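Local coordinates for programmed cell death 6-interacting protein (Homo sapiens, PDB 5WA1), which sorts cargo into multivesicular bodies and acts in cytokinesis, membrane repair and apoptosis, represented here by its Bro1 domain bound to a CHMP4C peptide, at residues E87-Y92 with S142-N147; K168-H173 with Q217-L222; L266-C271 with K306-R311. All coordinates share one frame; numbering follows the deposited sequence.

Contact 1: E87-Y92 with S142-N147; sequences ETLLRY and SCVLFN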
loop_
_atom_site.group_PDB
_atom_site.type_symbol
_atom_site.label_atom_id
_atom_site.label_comp_id
_atom_site.label_asym_id
_atom_site.label_seq_id
_atom_site.Cartn_x
_atom_site.Cartn_y
_atom_site.Cartn_z
ATOM N N GLU A 87 -0.916 -9.737 12.732
ATOM C CA GLU A 87 -1.641 -11.004 12.792
ATOM C C GLU A 87 -2.844 -10.919 13.722
ATOM O O GLU A 87 -3.876 -11.543 13.451
ATOM C CB GLU A 87 -0.706 -12.135 13.229
ATOM C CG GLU A 87 0.216 -12.632 12.120
ATOM C CD GLU A 87 -0.549 -13.213 10.938
ATOM O OE1 GLU A 87 -1.611 -13.838 11.158
ATOM O OE2 GLU A 87 -0.091 -13.035 9.787
ATOM N N THR A 88 -2.739 -10.152 14.812
ATOM C CA THR A 88 -3.897 -9.962 15.681
ATOM C C THR A 88 -5.011 -9.217 14.956
ATOM O O THR A 88 -6.187 -9.599 15.037
ATOM C CB THR A 88 -3.487 -9.218 16.951
ATOM O OG1 THR A 88 -2.495 -9.980 17.648
ATOM C CG2 THR A 88 -4.697 -9.017 17.860
ATOM N N LEU A 89 -4.660 -8.154 14.230
ATOM C CA LEU A 89 -5.642 -7.472 13.394
ATOM C C LEU A 89 -6.219 -8.418 12.350
ATOM O O LEU A 89 -7.439 -8.479 12.160
ATOM C CB LEU A 89 -5.000 -6.260 12.714
ATOM C CG LEU A 89 -5.352 -4.913 13.329
ATOM C CD1 LEU A 89 -4.545 -3.811 12.673
ATOM C CD2 LEU A 89 -6.850 -4.652 13.199
ATOM N N LEU A 90 -5.345 -9.138 11.638
ATOM C CA LEU A 90 -5.807 -10.078 10.622
ATOM C C LEU A 90 -6.729 -11.124 11.228
ATOM O O LEU A 90 -7.778 -11.451 10.657
ATOM C CB LEU A 90 -4.617 -10.755 9.953
ATOM C CG LEU A 90 -3.691 -9.817 9.182
ATOM C CD1 LEU A 90 -2.525 -10.602 8.614
ATOM C CD2 LEU A 90 -4.462 -9.101 8.094
ATOM N N ARG A 91 -6.349 -11.663 12.387
ATOM C CA ARG A 91 -7.186 -12.655 13.049
ATOM C C ARG A 91 -8.550 -12.076 13.399
ATOM O O ARG A 91 -9.580 -12.738 13.215
ATOM C CB ARG A 91 -6.486 -13.182 14.301
ATOM C CG ARG A 91 -7.315 -14.215 15.058
ATOM C CD ARG A 91 -6.764 -14.497 16.450
ATOM N NE ARG A 91 -7.733 -15.233 17.261
ATOM C CZ ARG A 91 -7.605 -15.466 18.563
ATOM N NH1 ARG A 91 -6.538 -15.026 19.219
ATOM N NH2 ARG A 91 -8.547 -16.139 19.210
ATOM N N TYR A 92 -8.583 -10.838 13.899
ATOM C CA TYR A 92 -9.866 -10.252 14.272
ATOM C C TYR A 92 -10.734 -9.993 13.042
ATOM O O TYR A 92 -11.959 -10.141 13.116
ATOM C CB TYR A 92 -9.645 -8.972 15.084
ATOM C CG TYR A 92 -10.916 -8.249 15.463
ATOM C CD1 TYR A 92 -11.837 -8.832 16.331
ATOM C CD2 TYR A 92 -11.204 -6.989 14.950
ATOM C CE1 TYR A 92 -13.006 -8.180 16.676
ATOM C CE2 TYR A 92 -12.378 -6.326 15.290
ATOM C CZ TYR A 92 -13.274 -6.928 16.153
ATOM O OH TYR A 92 -14.440 -6.285 16.499
ATOM N N SER A 142 -15.081 -3.151 7.581
ATOM C CA SER A 142 -14.407 -2.230 6.668
ATOM C C SER A 142 -13.321 -1.436 7.377
ATOM O O SER A 142 -12.239 -1.218 6.817
ATOM C CB SER A 142 -15.420 -1.274 6.036
ATOM O OG SER A 142 -16.270 -1.956 5.141
ATOM N N CYS A 143 -13.605 -0.967 8.592
ATOM C CA CYS A 143 -12.626 -0.186 9.336
ATOM C C CYS A 143 -11.488 -1.064 9.833
ATOM O O CYS A 143 -10.331 -0.631 9.852
ATOM C CB CYS A 143 -13.301 0.518 10.512
ATOM S SG CYS A 143 -14.591 1.675 10.036
ATOM N N VAL A 144 -11.800 -2.291 10.259
ATOM C CA VAL A 144 -10.747 -3.214 10.668
ATOM C C VAL A 144 -9.847 -3.553 9.486
ATOM O O VAL A 144 -8.617 -3.572 9.613
ATOM C CB VAL A 144 -11.362 -4.470 11.315
ATOM C CG1 VAL A 144 -10.341 -5.588 11.398
ATOM C CG2 VAL A 144 -11.863 -4.126 12.687
ATOM N N LEU A 145 -10.436 -3.807 8.315
ATOM C CA LEU A 145 -9.601 -4.099 7.152
ATOM C C LEU A 145 -8.761 -2.890 6.757
ATOM O O LEU A 145 -7.636 -3.052 6.274
ATOM C CB LEU A 145 -10.459 -4.561 5.971
ATOM C CG LEU A 145 -9.638 -5.001 4.748
ATOM C CD1 LEU A 145 -8.612 -6.058 5.147
ATOM C CD2 LEU A 145 -10.541 -5.502 3.617
ATOM N N PHE A 146 -9.289 -1.680 6.959
ATOM C CA PHE A 146 -8.498 -0.472 6.743
ATOM C C PHE A 146 -7.247 -0.476 7.608
ATOM O O PHE A 146 -6.153 -0.143 7.140
ATOM C CB PHE A 146 -9.347 0.767 7.049
ATOM C CG PHE A 146 -8.668 2.075 6.704
ATOM C CD1 PHE A 146 -7.790 2.678 7.596
ATOM C CD2 PHE A 146 -8.922 2.699 5.492
ATOM C CE1 PHE A 146 -7.163 3.870 7.275
ATOM C CE2 PHE A 146 -8.309 3.902 5.165
ATOM C CZ PHE A 146 -7.428 4.487 6.058
ATOM N N ASN A 147 -7.395 -0.828 8.885
ATOM C CA ASN A 147 -6.246 -0.816 9.783
ATOM C C ASN A 147 -5.277 -1.946 9.471
ATOM O O ASN A 147 -4.074 -1.786 9.681
ATOM C CB ASN A 147 -6.714 -0.877 11.244
ATOM C CG ASN A 147 -7.197 0.476 11.749
ATOM O OD1 ASN A 147 -7.401 1.393 10.959
ATOM N ND2 ASN A 147 -7.376 0.605 13.061
#
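Leu89 and Tyr92, one turn apart on helix 83-97, close on Val144 of helix 137-157 in an antiparallel helix pair of the Bro1 domain. The short segments lie 9.4 Å apart at closest axis approach, with 156° between their directions, a spacing filled by branched and aromatic side chains. The tight part centres on Val144. Its CG2 meets the edge of the Tyr92 ring near the ring plane, at 3.4 Å from CE2, and the two side chains cross at about a right angle. The other branch, CG1, lies 4.0 Å from Leu89 CD2, where the side chains slide past each other in opposite directions. Leu89 is turned off a staggered value (chi1 -103°), with one methyl set by Val144 and the other, CD1, resting 3.6 Å from the carbonyl oxygen of Asn147. Trp116 of the two-stranded sheet also packs on Val144 and Asn147. By contrast, Glu87, Thr88 and Arg91 on the far side of helix 83-97 are partly exposed, with Glu87 OE1 bonded to Gln370 N. The phenol is tied at its polar end: Tyr92 OH is hydrogen-bonded to Glu140 OE2, one turn before Val144.

Contact 2: K168-H173 with Q217-L222; sequences KIAAKH and QEVFFL
Gln217 NE2 donates to two carbonyl oxygens, those of Leu237 and Ala356, while its OE1 accepts from Leu358 N; this grip lies two residues before Val219, which meets Ala170 and Ala171 across the contact. Val219 splits its two methyls between these neighbouring alanines. CG1 comes 3.9 Å from Ala171 CB, and CG2 stands 4.0 Å from Ala170 CB. Consistent with the small alanines, Ala171 CA and Val219 CA are 5.9 Å apart. Here helices 164-191 and 202-226, consecutive in the chain, form an antiparallel helical hairpin of the Bro1 domain, a family grouped with the TPR clan; their local axes run at 157° and approach to 8.9 Å. Phe220 leaves its helix to one flank and swings its ring toward Ala171, whose CB sits obliquely to it, 3.9 Å from CE2. The same ring makes an edge-to-face contact with an aromatic side chain of the bound CHMP4C peptide, so that this face of the hairpin lines part of the peptide site. Ala171 and Lys168 also pack against an aromatic side chain of the peptide. Lys172 NZ adds a weak hydrogen bond to the peptide backbone.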
loop_
_atom_site.group_PDB
_atom_site.type_symbol
_atom_site.label_atom_id
_atom_site.label_comp_id
_atom_site.label_asym_id
_atom_site.label_seq_id
_atom_site.Cartn_x
_atom_site.Cartn_y
_atom_site.Cartn_z
ATOM N N LYS A 168 11.701 -8.135 0.584
ATOM C CA LYS A 168 10.619 -9.091 0.373
ATOM C C LYS A 168 9.443 -8.824 1.311
ATOM O O LYS A 168 8.280 -8.936 0.901
ATOM C CB LYS A 168 11.150 -10.514 0.550
ATOM C CG LYS A 168 10.188 -11.619 0.141
ATOM C CD LYS A 168 10.936 -12.901 -0.275
ATOM C CE LYS A 168 11.894 -13.390 0.804
ATOM N NZ LYS A 168 12.463 -14.755 0.522
ATOM N N ILE A 169 9.721 -8.466 2.567
ATOM C CA ILE A 169 8.643 -8.097 3.486
ATOM C C ILE A 169 7.872 -6.894 2.947
ATOM O O ILE A 169 6.634 -6.878 2.935
ATOM C CB ILE A 169 9.205 -7.821 4.893
ATOM C CG1 ILE A 169 9.707 -9.116 5.528
ATOM C CG2 ILE A 169 8.146 -7.130 5.767
ATOM C CD1 ILE A 169 10.437 -8.931 6.854
ATOM N N ALA A 170 8.595 -5.864 2.496
ATOM C CA ALA A 170 7.931 -4.670 1.986
ATOM C C ALA A 170 7.113 -4.980 0.740
ATOM O O ALA A 170 5.983 -4.496 0.598
ATOM C CB ALA A 170 8.963 -3.576 1.689
ATOM N N ALA A 171 7.660 -5.783 -0.174
ATOM C CA ALA A 171 6.926 -6.121 -1.389
ATOM C C ALA A 171 5.631 -6.852 -1.061
ATOM O O ALA A 171 4.576 -6.553 -1.633
ATOM C CB ALA A 171 7.796 -6.977 -2.311
ATOM N N LYS A 172 5.699 -7.809 -0.135
ATOM C CA LYS A 172 4.512 -8.564 0.259
ATOM C C LYS A 172 3.494 -7.676 0.964
ATOM O O LYS A 172 2.293 -7.752 0.678
ATOM C CB LYS A 172 4.928 -9.745 1.145
ATOM C CG LYS A 172 3.820 -10.745 1.455
ATOM C CD LYS A 172 4.410 -12.069 1.969
ATOM C CE LYS A 172 5.550 -12.546 1.059
ATOM N NZ LYS A 172 6.280 -13.730 1.603
ATOM N N HIS A 173 3.950 -6.801 1.865
ATOM C CA HIS A 173 3.008 -5.996 2.642
ATOM C C HIS A 173 2.370 -4.876 1.819
ATOM O O HIS A 173 1.189 -4.556 2.027
ATOM C CB HIS A 173 3.713 -5.441 3.880
ATOM C CG HIS A 173 3.841 -6.441 4.994
ATOM N ND1 HIS A 173 4.440 -7.672 4.825
ATOM C CD2 HIS A 173 3.438 -6.396 6.285
ATOM C CE1 HIS A 173 4.407 -8.336 5.967
ATOM N NE2 HIS A 173 3.804 -7.585 6.868
ATOM N N GLN A 217 5.792 -1.967 -6.649
ATOM C CA GLN A 217 6.591 -1.988 -7.878
ATOM C C GLN A 217 7.952 -1.331 -7.661
ATOM O O GLN A 217 8.973 -1.812 -8.173
ATOM C CB GLN A 217 5.829 -1.301 -9.015
ATOM C CG GLN A 217 6.586 -1.211 -10.360
ATOM C CD GLN A 217 6.691 -2.554 -11.089
ATOM O OE1 GLN A 217 5.956 -3.493 -10.793
ATOM N NE2 GLN A 217 7.612 -2.640 -12.057
ATOM N N GLU A 218 7.994 -0.249 -6.884
ATOM C CA GLU A 218 9.274 0.385 -6.589
ATOM C C GLU A 218 10.207 -0.558 -5.844
ATOM O O GLU A 218 11.424 -0.552 -6.073
ATOM C CB GLU A 218 9.054 1.660 -5.775
ATOM C CG GLU A 218 10.354 2.384 -5.424
ATOM C CD GLU A 218 10.116 3.613 -4.558
ATOM O OE1 GLU A 218 8.947 3.893 -4.244
ATOM O OE2 GLU A 218 11.094 4.295 -4.193
ATOM N N VAL A 219 9.660 -1.361 -4.924
ATOM C CA VAL A 219 10.482 -2.317 -4.195
ATOM C C VAL A 219 11.079 -3.339 -5.153
ATOM O O VAL A 219 12.234 -3.749 -5.001
ATOM C CB VAL A 219 9.657 -2.998 -3.079
ATOM C CG1 VAL A 219 10.432 -4.167 -2.491
ATOM C CG2 VAL A 219 9.316 -1.999 -1.985
ATOM N N PHE A 220 10.305 -3.778 -6.149
ATOM C CA PHE A 220 10.865 -4.702 -7.131
ATOM C C PHE A 220 11.967 -4.045 -7.952
ATOM O O PHE A 220 12.933 -4.714 -8.334
ATOM C CB PHE A 220 9.768 -5.238 -8.048
ATOM C CG PHE A 220 9.070 -6.441 -7.490
ATOM C CD1 PHE A 220 9.559 -7.712 -7.730
ATOM C CD2 PHE A 220 7.942 -6.299 -6.703
ATOM C CE1 PHE A 220 8.932 -8.825 -7.207
ATOM C CE2 PHE A 220 7.299 -7.411 -6.176
ATOM C CZ PHE A 220 7.799 -8.679 -6.429
ATOM N N PHE A 221 11.843 -2.744 -8.221
ATOM C CA PHE A 221 12.925 -2.025 -8.887
ATOM C C PHE A 221 14.170 -1.999 -8.007
ATOM O O PHE A 221 15.286 -2.240 -8.483
ATOM C CB PHE A 221 12.452 -0.609 -9.250
ATOM C CG PHE A 221 13.568 0.377 -9.451
ATOM C CD1 PHE A 221 14.227 0.460 -10.669
ATOM C CD2 PHE A 221 13.962 1.217 -8.421
ATOM C CE1 PHE A 221 15.269 1.365 -10.849
ATOM C CE2 PHE A 221 14.999 2.116 -8.589
ATOM C CZ PHE A 221 15.658 2.188 -9.810
ATOM N N LEU A 222 13.996 -1.732 -6.709
ATOM C CA LEU A 222 15.135 -1.731 -5.793
ATOM C C LEU A 222 15.756 -3.118 -5.684
ATOM O O LEU A 222 16.986 -3.260 -5.602
ATOM C CB LEU A 222 14.701 -1.221 -4.418
ATOM C CG LEU A 222 14.280 0.254 -4.389
ATOM C CD1 LEU A 222 13.717 0.613 -3.028
ATOM C CD2 LEU A 222 15.463 1.150 -4.728
#

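Contact 3: L266-C271 with K306-R311; sequences LAAKHC and KTVASR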
loop_
_atom_site.group_PDB
_atom_site.type_symbol
_atom_site.label_atom_id
_atom_site.label_comp_id
_atom_site.label_asym_id
_atom_site.label_seq_id
_atom_site.Cartn_x
_atom_site.Cartn_y
_atom_site.Cartn_z
ATOM N N LEU A 266 4.338 11.736 -4.357
ATOM C CA LEU A 266 3.940 10.995 -5.551
ATOM C C LEU A 266 4.479 11.655 -6.817
ATOM O O LEU A 266 4.963 10.973 -7.725
ATOM C CB LEU A 266 2.417 10.907 -5.629
ATOM C CG LEU A 266 1.746 10.073 -4.535
ATOM C CD1 LEU A 266 0.216 10.145 -4.703
ATOM C CD2 LEU A 266 2.256 8.648 -4.589
ATOM N N ALA A 267 4.344 12.981 -6.912
ATOM C CA ALA A 267 4.871 13.709 -8.068
ATOM C C ALA A 267 6.381 13.511 -8.202
ATOM O O ALA A 267 6.894 13.249 -9.300
ATOM C CB ALA A 267 4.525 15.190 -7.944
ATOM N N ALA A 268 7.109 13.618 -7.088
ATOM C CA ALA A 268 8.551 13.420 -7.127
ATOM C C ALA A 268 8.901 12.003 -7.573
ATOM O O ALA A 268 9.759 11.809 -8.441
ATOM C CB ALA A 268 9.162 13.719 -5.760
ATOM N N LYS A 269 8.227 11.000 -7.000
ATOM C CA LYS A 269 8.528 9.611 -7.335
ATOM C C LYS A 269 8.186 9.287 -8.786
ATOM O O LYS A 269 8.882 8.485 -9.415
ATOM C CB LYS A 269 7.778 8.662 -6.391
ATOM C CG LYS A 269 8.365 8.570 -4.986
ATOM C CD LYS A 269 9.342 7.429 -4.850
ATOM C CE LYS A 269 9.836 7.296 -3.409
ATOM N NZ LYS A 269 8.940 6.414 -2.621
ATOM N N HIS A 270 7.129 9.885 -9.328
ATOM C CA HIS A 270 6.834 9.752 -10.753
ATOM C C HIS A 270 8.027 10.207 -11.601
ATOM O O HIS A 270 8.485 9.482 -12.497
ATOM C CB HIS A 270 5.575 10.559 -11.076
ATOM C CG HIS A 270 5.247 10.642 -12.538
ATOM N ND1 HIS A 270 4.939 9.535 -13.304
ATOM C CD2 HIS A 270 5.149 11.710 -13.367
ATOM C CE1 HIS A 270 4.673 9.916 -14.540
ATOM N NE2 HIS A 270 4.796 11.231 -14.606
ATOM N N CYS A 271 8.584 11.374 -11.284
ATOM C CA CYS A 271 9.719 11.883 -12.053
ATOM C C CYS A 271 11.004 11.120 -11.750
ATOM O O CYS A 271 11.830 10.913 -12.651
ATOM C CB CYS A 271 9.908 13.374 -11.785
ATOM S SG CYS A 271 8.537 14.403 -12.335
ATOM N N LYS A 306 16.645 17.459 -12.155
ATOM C CA LYS A 306 16.735 18.881 -11.827
ATOM C C LYS A 306 15.376 19.438 -11.412
ATOM O O LYS A 306 15.286 20.246 -10.477
ATOM C CB LYS A 306 17.289 19.662 -13.019
ATOM C CG LYS A 306 17.456 21.157 -12.779
ATOM C CD LYS A 306 18.043 21.835 -14.005
ATOM C CE LYS A 306 17.918 23.348 -13.923
ATOM N NZ LYS A 306 18.295 23.984 -15.217
ATOM N N THR A 307 14.306 19.017 -12.090
ATOM C CA THR A 307 12.976 19.516 -11.744
ATOM C C THR A 307 12.552 19.038 -10.361
ATOM O O THR A 307 11.908 19.781 -9.609
ATOM C CB THR A 307 11.964 19.084 -12.808
ATOM O OG1 THR A 307 12.403 19.532 -14.096
ATOM C CG2 THR A 307 10.608 19.695 -12.534
ATOM N N VAL A 308 12.912 17.805 -10.007
ATOM C CA VAL A 308 12.596 17.268 -8.687
ATOM C C VAL A 308 13.412 17.971 -7.613
ATOM O O VAL A 308 12.908 18.266 -6.519
ATOM C CB VAL A 308 12.830 15.747 -8.680
ATOM C CG1 VAL A 308 12.712 15.175 -7.277
ATOM C CG2 VAL A 308 11.845 15.084 -9.600
ATOM N N ALA A 309 14.686 18.249 -7.911
ATOM C CA ALA A 309 15.559 18.910 -6.948
ATOM C C ALA A 309 15.078 20.318 -6.618
ATOM O O ALA A 309 15.205 20.761 -5.471
ATOM C CB ALA A 309 16.993 18.949 -7.484
ATOM N N SER A 310 14.521 21.037 -7.594
ATOM C CA SER A 310 14.062 22.395 -7.329
ATOM C C SER A 310 12.637 22.456 -6.773
ATOM O O SER A 310 12.326 23.368 -5.999
ATOM C CB SER A 310 14.154 23.253 -8.597
ATOM O OG SER A 310 13.387 22.704 -9.651
ATOM N N ARG A 311 11.766 21.512 -7.131
ATOM C CA ARG A 311 10.364 21.593 -6.715
ATOM C C ARG A 311 10.057 20.844 -5.428
ATOM O O ARG A 311 9.253 21.314 -4.613
ATOM C CB ARG A 311 9.451 21.046 -7.806
ATOM C CG ARG A 311 9.411 21.875 -9.041
ATOM C CD ARG A 311 8.203 21.508 -9.858
ATOM N NE ARG A 311 8.344 22.001 -11.221
ATOM C CZ ARG A 311 7.801 21.403 -12.270
ATOM N NH1 ARG A 311 7.984 21.903 -13.477
ATOM N NH2 ARG A 311 7.095 20.286 -12.101
#
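The flat guanidinium of Arg311 has Thr307 CG2 over the centre of one face, 3.3 Å above its plane, and between these two residues in sequence stands Val308, which makes the contact with Ala268 and Cys271. Arg311 is exposed near the end of its helix, and the methyl-over-guanidinium contact with Thr307 lies within about one turn of helix 291-311, beside the buried valine. Val308 divides its methyls between two partners one turn apart. With a chi1 of 172° the valine sends CG1 to Ala268 CB, at 4.1 Å, and turns CG2 to the cysteine. There CG2 presses on Cys271 CB at 3.4 Å, tighter than usual for two carbons, and also lies 4.1 Å from Ala268 O. At Cys271 it is thus the methylene that bears the pressure; SG, placed anti to the carbonyl carbon by a chi1 of -64°, sits farther from that methyl. The setting is the helical hairpin of 262-287 and 291-311 in the Bro1 domain, within the region that interacts with CHMP4 proteins and EIAV p9. The two segments run roughly antiparallel, and Ala268 CA lies 5.8 Å from Val308 CA. After the second helix the chain turns back, so that Tyr312 packs on Ala267 and Ala268 while Val316 packs on Val308. On the helix 231-252 side, Leu266 fits against Phe245, Ala248 and Phe249.

All three contacts join antiparallel helices through apolar side chains, yet their places in the fold differ. Contacts 1 and 2 are wholly buried, whereas contact 3 has partly exposed Cys271 at its margin and lies farther from the chain's centre, opposite contact 1, with about 35 Å between their centres. A valine is central to each; the nearest CA atoms are closer in contacts 2 and 3, where alanines face the valine, than in contact 1, consistent with the bulk of leucine and tyrosine. Helices 137-157 and 164-191 follow each other and connect contacts 1 and 2, which do not touch. Contacts 2 and 3 are joined directly by the salt bridge from Lys269 NZ to Glu218 OE1, 3.0 Å. Contact 2 borders the bound peptide.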